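Local coordinates for protein Rna-directed RNA polymerase (Infectious pancreatic necrosis virus, PDB 3ZED) that probably copies the viral RNA genome as an RNA-dependent RNA polymerase, found both free and covalently attached to that RNA, at residues B[197-205]-B[477-486]; B[204-212]-B[338-346]. One frame throughout, in Å; residues are numbered along the deposited sequence.

Contact 1. Residues B[197-205]-B[477-486]; sequences LAKLLEQTL and FLNNHLMSTI. With K (potassium ion), chain L.
The hydroxyl OG1 of Thr485 is held from two sides. It donates 2.9 Å to the carbonyl O of His481 one turn back in its own helix, and across the contact it meets Thr204 OG1 tip to tip at 2.8 Å. Thr485 OG1 stands beside its own backbone N (chi1 -70°), which brings it back over the helix to that carbonyl.

One turn earlier, His481 NE2 donates to the carbonyl O of Thr204, 2.8 Å away. The bond is fairly straight at 162°, and the oxygen lies near the ring plane. The donor sits above the carbonyl plane of Thr204. Leu205, the first residue past the end of its helix, lays CD1 over one face of the same imidazole, 3.8 Å from the ring centroid, in a CH-pi contact. Ala387 N bonds to His481 ND1, so the ring is fixed at both nitrogens.

Apolar side chains, mostly leucines, pack around these bonds. Leu205 CD2 meets Leu478 CD2 at 3.7 Å. Leu197 and Leu201 both cross Leu482 at about a right angle, and Leu197 CD2 reaches Ile486 CG1 at 3.8 Å.

In this buried helix packing of the palm-domain region, the axes of segments 197-204 and 477-486 pass 10.3 Å apart at 103°. Helix 412-426 packs on both, helix 706-714 packs against Leu200, and Ile385 of strand 382-386 touches Thr204 and His481.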
# COMPACT_ATOMS: atom_id res chain seq x y z
N LEU B 197 1.74 8.90 -20.06
CA LEU B 197 1.54 8.62 -18.63
C LEU B 197 2.85 8.77 -17.85
O LEU B 197 2.84 9.36 -16.76
CB LEU B 197 0.97 7.23 -18.39
CG LEU B 197 -0.52 7.08 -18.62
CD1 LEU B 197 -0.93 5.70 -18.26
CD2 LEU B 197 -1.33 8.06 -17.77
N ALA B 198 3.97 8.29 -18.42
CA ALA B 198 5.31 8.39 -17.84
C ALA B 198 5.71 9.85 -17.62
O ALA B 198 6.29 10.17 -16.58
CB ALA B 198 6.33 7.70 -18.75
N LYS B 199 5.36 10.74 -18.56
CA LYS B 199 5.62 12.18 -18.47
C LYS B 199 4.82 12.81 -17.31
O LYS B 199 5.32 13.72 -16.65
CB LYS B 199 5.31 12.90 -19.80
CG LYS B 199 6.23 12.52 -20.97
CD LYS B 199 7.73 12.76 -20.73
CE LYS B 199 8.11 14.22 -20.68
NZ LYS B 199 9.55 14.41 -20.43
N LEU B 200 3.60 12.30 -17.04
CA LEU B 200 2.78 12.78 -15.93
C LEU B 200 3.38 12.28 -14.62
O LEU B 200 3.56 13.06 -13.69
CB LEU B 200 1.31 12.33 -16.05
CG LEU B 200 0.48 12.88 -17.21
CD1 LEU B 200 -0.79 12.07 -17.38
CD2 LEU B 200 0.14 14.36 -17.02
N LEU B 201 3.76 10.98 -14.58
CA LEU B 201 4.37 10.35 -13.41
C LEU B 201 5.72 10.95 -13.08
O LEU B 201 6.11 10.92 -11.93
CB LEU B 201 4.48 8.82 -13.58
CG LEU B 201 3.15 8.06 -13.58
CD1 LEU B 201 3.32 6.69 -14.20
CD2 LEU B 201 2.53 8.00 -12.16
N GLU B 202 6.42 11.54 -14.06
CA GLU B 202 7.70 12.20 -13.77
C GLU B 202 7.47 13.36 -12.80
O GLU B 202 8.34 13.68 -11.99
CB GLU B 202 8.35 12.71 -15.05
CG GLU B 202 9.07 11.64 -15.85
CD GLU B 202 9.69 12.12 -17.16
OE1 GLU B 202 9.49 13.30 -17.52
OE2 GLU B 202 10.41 11.32 -17.80
N GLN B 203 6.26 13.95 -12.85
CA GLN B 203 5.82 15.06 -12.01
C GLN B 203 5.10 14.59 -10.73
O GLN B 203 5.43 15.10 -9.65
CB GLN B 203 4.90 16.02 -12.80
CG GLN B 203 5.48 16.58 -14.11
CD GLN B 203 6.87 17.16 -13.94
OE1 GLN B 203 7.16 17.88 -12.97
NE2 GLN B 203 7.75 16.85 -14.89
N THR B 204 4.10 13.68 -10.84
CA THR B 204 3.26 13.22 -9.71
C THR B 204 3.94 12.12 -8.89
O THR B 204 3.60 11.94 -7.72
CB THR B 204 1.90 12.74 -10.21
OG1 THR B 204 2.10 11.53 -10.95
CG2 THR B 204 1.21 13.79 -11.09
N LEU B 205 4.86 11.37 -9.50
CA LEU B 205 5.62 10.34 -8.78
C LEU B 205 7.09 10.37 -9.23
O LEU B 205 7.54 9.46 -9.93
CB LEU B 205 5.02 8.93 -8.94
CG LEU B 205 5.56 7.86 -7.97
CD1 LEU B 205 4.87 7.91 -6.62
CD2 LEU B 205 5.39 6.50 -8.55
N PHE B 477 -0.04 0.61 -3.83
CA PHE B 477 0.20 2.07 -3.76
C PHE B 477 0.47 2.66 -5.15
O PHE B 477 -0.14 3.68 -5.51
CB PHE B 477 1.40 2.40 -2.82
CG PHE B 477 1.81 3.86 -2.86
CD1 PHE B 477 2.68 4.34 -3.85
CD2 PHE B 477 1.32 4.77 -1.93
CE1 PHE B 477 2.98 5.70 -3.94
CE2 PHE B 477 1.63 6.14 -2.01
CZ PHE B 477 2.45 6.59 -3.02
N LEU B 478 1.42 2.05 -5.90
CA LEU B 478 1.86 2.53 -7.21
C LEU B 478 0.73 2.58 -8.23
O LEU B 478 0.56 3.60 -8.90
CB LEU B 478 3.04 1.67 -7.76
CG LEU B 478 4.36 1.77 -6.99
CD1 LEU B 478 5.35 0.74 -7.47
CD2 LEU B 478 4.95 3.16 -7.09
N ASN B 479 -0.06 1.51 -8.33
CA ASN B 479 -1.19 1.45 -9.26
C ASN B 479 -2.29 2.45 -8.87
O ASN B 479 -2.84 3.09 -9.74
CB ASN B 479 -1.75 0.03 -9.34
CG ASN B 479 -0.80 -0.99 -9.91
OD1 ASN B 479 0.12 -0.66 -10.65
ND2 ASN B 479 -1.03 -2.25 -9.60
N ASN B 480 -2.58 2.60 -7.58
CA ASN B 480 -3.57 3.57 -7.11
C ASN B 480 -3.09 5.00 -7.37
O ASN B 480 -3.88 5.84 -7.81
CB ASN B 480 -3.86 3.37 -5.61
CG ASN B 480 -4.82 2.25 -5.31
OD1 ASN B 480 -5.47 1.69 -6.18
ND2 ASN B 480 -4.93 1.88 -4.05
N HIS B 481 -1.77 5.27 -7.15
CA HIS B 481 -1.17 6.58 -7.39
C HIS B 481 -1.26 6.97 -8.88
O HIS B 481 -1.51 8.13 -9.19
CB HIS B 481 0.28 6.60 -6.89
CG HIS B 481 0.85 7.98 -6.69
ND1 HIS B 481 0.83 8.59 -5.44
CD2 HIS B 481 1.48 8.80 -7.57
CE1 HIS B 481 1.46 9.75 -5.60
NE2 HIS B 481 1.84 9.93 -6.87
N LEU B 482 -1.09 5.99 -9.79
CA LEU B 482 -1.21 6.22 -11.23
C LEU B 482 -2.68 6.59 -11.60
O LEU B 482 -2.91 7.53 -12.38
CB LEU B 482 -0.72 5.00 -12.02
CG LEU B 482 -1.02 4.91 -13.54
CD1 LEU B 482 -0.65 6.20 -14.27
CD2 LEU B 482 -0.17 3.85 -14.15
N MET B 483 -3.65 5.89 -11.02
CA MET B 483 -5.07 6.18 -11.27
C MET B 483 -5.44 7.59 -10.80
O MET B 483 -6.09 8.31 -11.55
CB MET B 483 -5.97 5.12 -10.64
CG MET B 483 -5.87 3.79 -11.35
SD MET B 483 -7.11 2.59 -10.82
CE MET B 483 -6.53 2.20 -9.17
N SER B 484 -4.93 8.02 -9.63
CA SER B 484 -5.17 9.38 -9.13
C SER B 484 -4.50 10.41 -10.04
O SER B 484 -5.07 11.47 -10.26
CB SER B 484 -4.66 9.54 -7.70
OG SER B 484 -5.45 8.75 -6.83
N THR B 485 -3.32 10.08 -10.59
CA THR B 485 -2.57 10.92 -11.55
C THR B 485 -3.43 11.20 -12.80
O THR B 485 -3.45 12.33 -13.29
CB THR B 485 -1.22 10.23 -11.89
OG1 THR B 485 -0.40 10.31 -10.72
CG2 THR B 485 -0.51 10.87 -13.08
N ILE B 486 -4.14 10.16 -13.30
CA ILE B 486 -5.02 10.24 -14.46
C ILE B 486 -6.19 11.19 -14.14
O ILE B 486 -6.50 12.07 -14.96
CB ILE B 486 -5.50 8.82 -14.91
CG1 ILE B 486 -4.31 8.00 -15.47
CG2 ILE B 486 -6.69 8.92 -15.90
CD1 ILE B 486 -4.58 6.50 -15.76
K K L . 9.35 19.51 -12.69
O HOH W 1 9.88 20.36 -10.13

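Contact 2. Residues B[204-212]-B[338-346]; sequences TLPINTPKH and PVMNESKLN
The type I beta turn from Met340 to Ser343 receives the extended loop after helix 194-204. Asn208 grips this turn twice. Its backbone N donates to Ser343 OG at 2.9 Å, and its ND2 donates to the carbonyl O of Glu342 at 2.8 Å. The second bond runs nearly along the C=O axis and in the amide plane of Asn208.

Ser343 OG in turn donates a hydrogen bond to Val339 O, 2.7 Å away. The serine thus links the loop to Val339. Water 2 bridges the carbonyls of Pro206 and Ser343, and water 4 joins Lys211 N to Pro338 O.

At the outer end, Lys211 NZ forms a salt bridge with Glu342 OE2 at 2.8 Å, coming from above the carboxylate plane. The lysine chain bends at chi3 and chi4 to reach it.

Apolar groups pack alongside. Ile207 CD1 meets Val339 CG1 at 3.8 Å, the Pro210 ring lies beside Val339 CG2, and Pro206 CG touches Leu345 CB.

Helix 412-426 borders the apolar side through Tyr421 and Arg425 on Ile207 and Leu422 on Val339. Helix 476-493 meets Leu205 and Met340.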
# COMPACT_ATOMS: atom_id res chain seq x y z
N THR B 204 4.10 13.68 -10.84
CA THR B 204 3.26 13.22 -9.71
C THR B 204 3.94 12.12 -8.89
O THR B 204 3.60 11.94 -7.72
CB THR B 204 1.90 12.74 -10.21
OG1 THR B 204 2.10 11.53 -10.95
CG2 THR B 204 1.21 13.79 -11.09
N LEU B 205 4.86 11.37 -9.50
CA LEU B 205 5.62 10.34 -8.78
C LEU B 205 7.09 10.37 -9.23
O LEU B 205 7.54 9.46 -9.93
CB LEU B 205 5.02 8.93 -8.94
CG LEU B 205 5.56 7.86 -7.97
CD1 LEU B 205 4.87 7.91 -6.62
CD2 LEU B 205 5.39 6.50 -8.55
N PRO B 206 7.86 11.43 -8.86
CA PRO B 206 9.28 11.47 -9.27
C PRO B 206 10.07 10.33 -8.64
O PRO B 206 9.89 10.01 -7.45
CB PRO B 206 9.76 12.83 -8.73
CG PRO B 206 8.82 13.18 -7.63
CD PRO B 206 7.50 12.63 -8.07
N ILE B 207 10.87 9.64 -9.46
CA ILE B 207 11.67 8.52 -8.98
C ILE B 207 13.14 8.69 -9.35
O ILE B 207 13.47 9.37 -10.33
CB ILE B 207 11.15 7.13 -9.48
CG1 ILE B 207 11.16 7.02 -11.04
CG2 ILE B 207 9.79 6.78 -8.85
CD1 ILE B 207 10.99 5.61 -11.65
N ASN B 208 14.01 8.05 -8.58
CA ASN B 208 15.43 7.96 -8.89
C ASN B 208 15.70 6.55 -9.38
O ASN B 208 14.82 5.69 -9.29
CB ASN B 208 16.29 8.27 -7.66
CG ASN B 208 16.36 9.73 -7.36
OD1 ASN B 208 16.79 10.53 -8.20
ND2 ASN B 208 15.97 10.09 -6.15
N THR B 209 16.92 6.30 -9.88
CA THR B 209 17.26 4.95 -10.30
C THR B 209 17.61 4.15 -9.05
O THR B 209 18.04 4.78 -8.07
CB THR B 209 18.46 4.96 -11.28
OG1 THR B 209 19.64 5.34 -10.56
CG2 THR B 209 18.24 5.84 -12.53
N PRO B 210 17.55 2.79 -9.05
CA PRO B 210 18.10 2.05 -7.90
C PRO B 210 19.59 2.37 -7.73
O PRO B 210 20.23 2.81 -8.69
CB PRO B 210 17.91 0.58 -8.30
CG PRO B 210 16.85 0.60 -9.37
CD PRO B 210 17.07 1.87 -10.11
N LYS B 211 20.15 2.15 -6.53
CA LYS B 211 21.58 2.36 -6.27
C LYS B 211 22.42 1.61 -7.32
O LYS B 211 22.00 0.55 -7.79
CB LYS B 211 21.95 1.85 -4.87
CG LYS B 211 21.42 2.71 -3.73
CD LYS B 211 21.63 2.03 -2.38
CE LYS B 211 22.16 2.97 -1.33
NZ LYS B 211 21.15 3.97 -0.87
N HIS B 212 23.60 2.15 -7.69
CA HIS B 212 24.50 1.54 -8.68
C HIS B 212 24.94 0.13 -8.24
O HIS B 212 25.07 -0.75 -9.08
CB HIS B 212 25.72 2.44 -8.94
CG HIS B 212 26.81 1.79 -9.76
ND1 HIS B 212 26.68 1.63 -11.14
CD2 HIS B 212 27.99 1.26 -9.37
CE1 HIS B 212 27.79 1.03 -11.54
NE2 HIS B 212 28.60 0.77 -10.51
N PRO B 338 13.73 -1.60 -5.11
CA PRO B 338 15.04 -0.91 -5.30
C PRO B 338 14.88 0.51 -5.85
O PRO B 338 15.71 1.37 -5.56
CB PRO B 338 15.79 -1.83 -6.29
CG PRO B 338 15.12 -3.15 -6.17
CD PRO B 338 13.66 -2.81 -5.96
N VAL B 339 13.78 0.78 -6.60
CA VAL B 339 13.47 2.11 -7.13
C VAL B 339 12.89 3.00 -6.02
O VAL B 339 13.35 4.13 -5.83
CB VAL B 339 12.52 2.04 -8.36
CG1 VAL B 339 12.01 3.43 -8.76
CG2 VAL B 339 13.17 1.34 -9.54
N MET B 340 11.85 2.50 -5.32
CA MET B 340 11.13 3.28 -4.28
C MET B 340 11.99 3.58 -3.05
O MET B 340 11.79 4.61 -2.44
CB MET B 340 9.80 2.63 -3.90
CG MET B 340 8.81 2.54 -5.08
SD MET B 340 8.68 3.99 -6.18
CE MET B 340 7.81 5.16 -5.10
N ASN B 341 13.00 2.73 -2.74
CA ASN B 341 13.94 2.96 -1.62
C ASN B 341 14.72 4.26 -1.82
O ASN B 341 15.11 4.91 -0.85
CB ASN B 341 14.96 1.82 -1.53
CG ASN B 341 14.54 0.52 -0.89
OD1 ASN B 341 13.45 0.40 -0.32
ND2 ASN B 341 15.42 -0.48 -0.98
N GLU B 342 14.98 4.60 -3.10
CA GLU B 342 15.76 5.76 -3.51
C GLU B 342 14.88 6.93 -3.91
O GLU B 342 15.40 7.94 -4.37
CB GLU B 342 16.64 5.35 -4.71
CG GLU B 342 17.72 4.34 -4.37
CD GLU B 342 18.67 4.86 -3.32
OE1 GLU B 342 19.38 5.85 -3.61
OE2 GLU B 342 18.67 4.32 -2.18
N SER B 343 13.55 6.80 -3.74
CA SER B 343 12.62 7.81 -4.25
C SER B 343 11.63 8.34 -3.20
O SER B 343 10.44 8.50 -3.50
CB SER B 343 11.86 7.24 -5.45
OG SER B 343 12.77 6.69 -6.39
N LYS B 344 12.13 8.69 -2.01
CA LYS B 344 11.29 9.28 -0.96
C LYS B 344 11.15 10.78 -1.29
O LYS B 344 11.65 11.64 -0.56
CB LYS B 344 11.88 9.04 0.46
CG LYS B 344 12.37 7.62 0.76
CD LYS B 344 11.27 6.58 0.88
CE LYS B 344 11.87 5.21 1.06
NZ LYS B 344 10.83 4.16 1.26
N LEU B 345 10.50 11.08 -2.43
CA LEU B 345 10.34 12.45 -2.90
C LEU B 345 8.89 12.89 -2.78
O LEU B 345 7.99 12.22 -3.29
CB LEU B 345 10.89 12.60 -4.33
CG LEU B 345 12.28 11.97 -4.63
CD1 LEU B 345 12.63 12.06 -6.13
CD2 LEU B 345 13.40 12.61 -3.80
N ASN B 346 8.66 14.00 -2.08
CA ASN B 346 7.30 14.51 -1.86
C ASN B 346 7.32 16.03 -1.81
O ASN B 346 8.38 16.63 -1.87
CB ASN B 346 6.66 13.89 -0.60
CG ASN B 346 7.41 14.17 0.66
OD1 ASN B 346 7.51 15.30 1.12
ND2 ASN B 346 7.99 13.14 1.24
O HOH W 2 8.41 8.38 -5.66
O HOH W 3 19.53 6.96 -6.92
O HOH W 4 18.48 0.97 -4.65

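How the contacts relate
Contact 2 is nested inside the loop of chain closed by contact 1. The two share Thr204 and Leu205, and their centres are about 14 Å apart. Helix 194-204 ends in contact 1, and the loop it releases runs straight into contact 2. They also touch directly, where Leu478 CD2 packs on Met340 SD at 3.9 Å. Leu205 packs on helix 476-493 in contact 1 and reaches Met340 in contact 2. A potassium ion sits close by. Gln203 OE1 binds it at 2.7 Å, together with Thr698, Ser701, Pro702, Lys704 and a water molecule. In contact 2, the side chain of Pro206 is about 8 Å from a bound potassium ion. Both contacts lie away from the predicted GTP-binding residues.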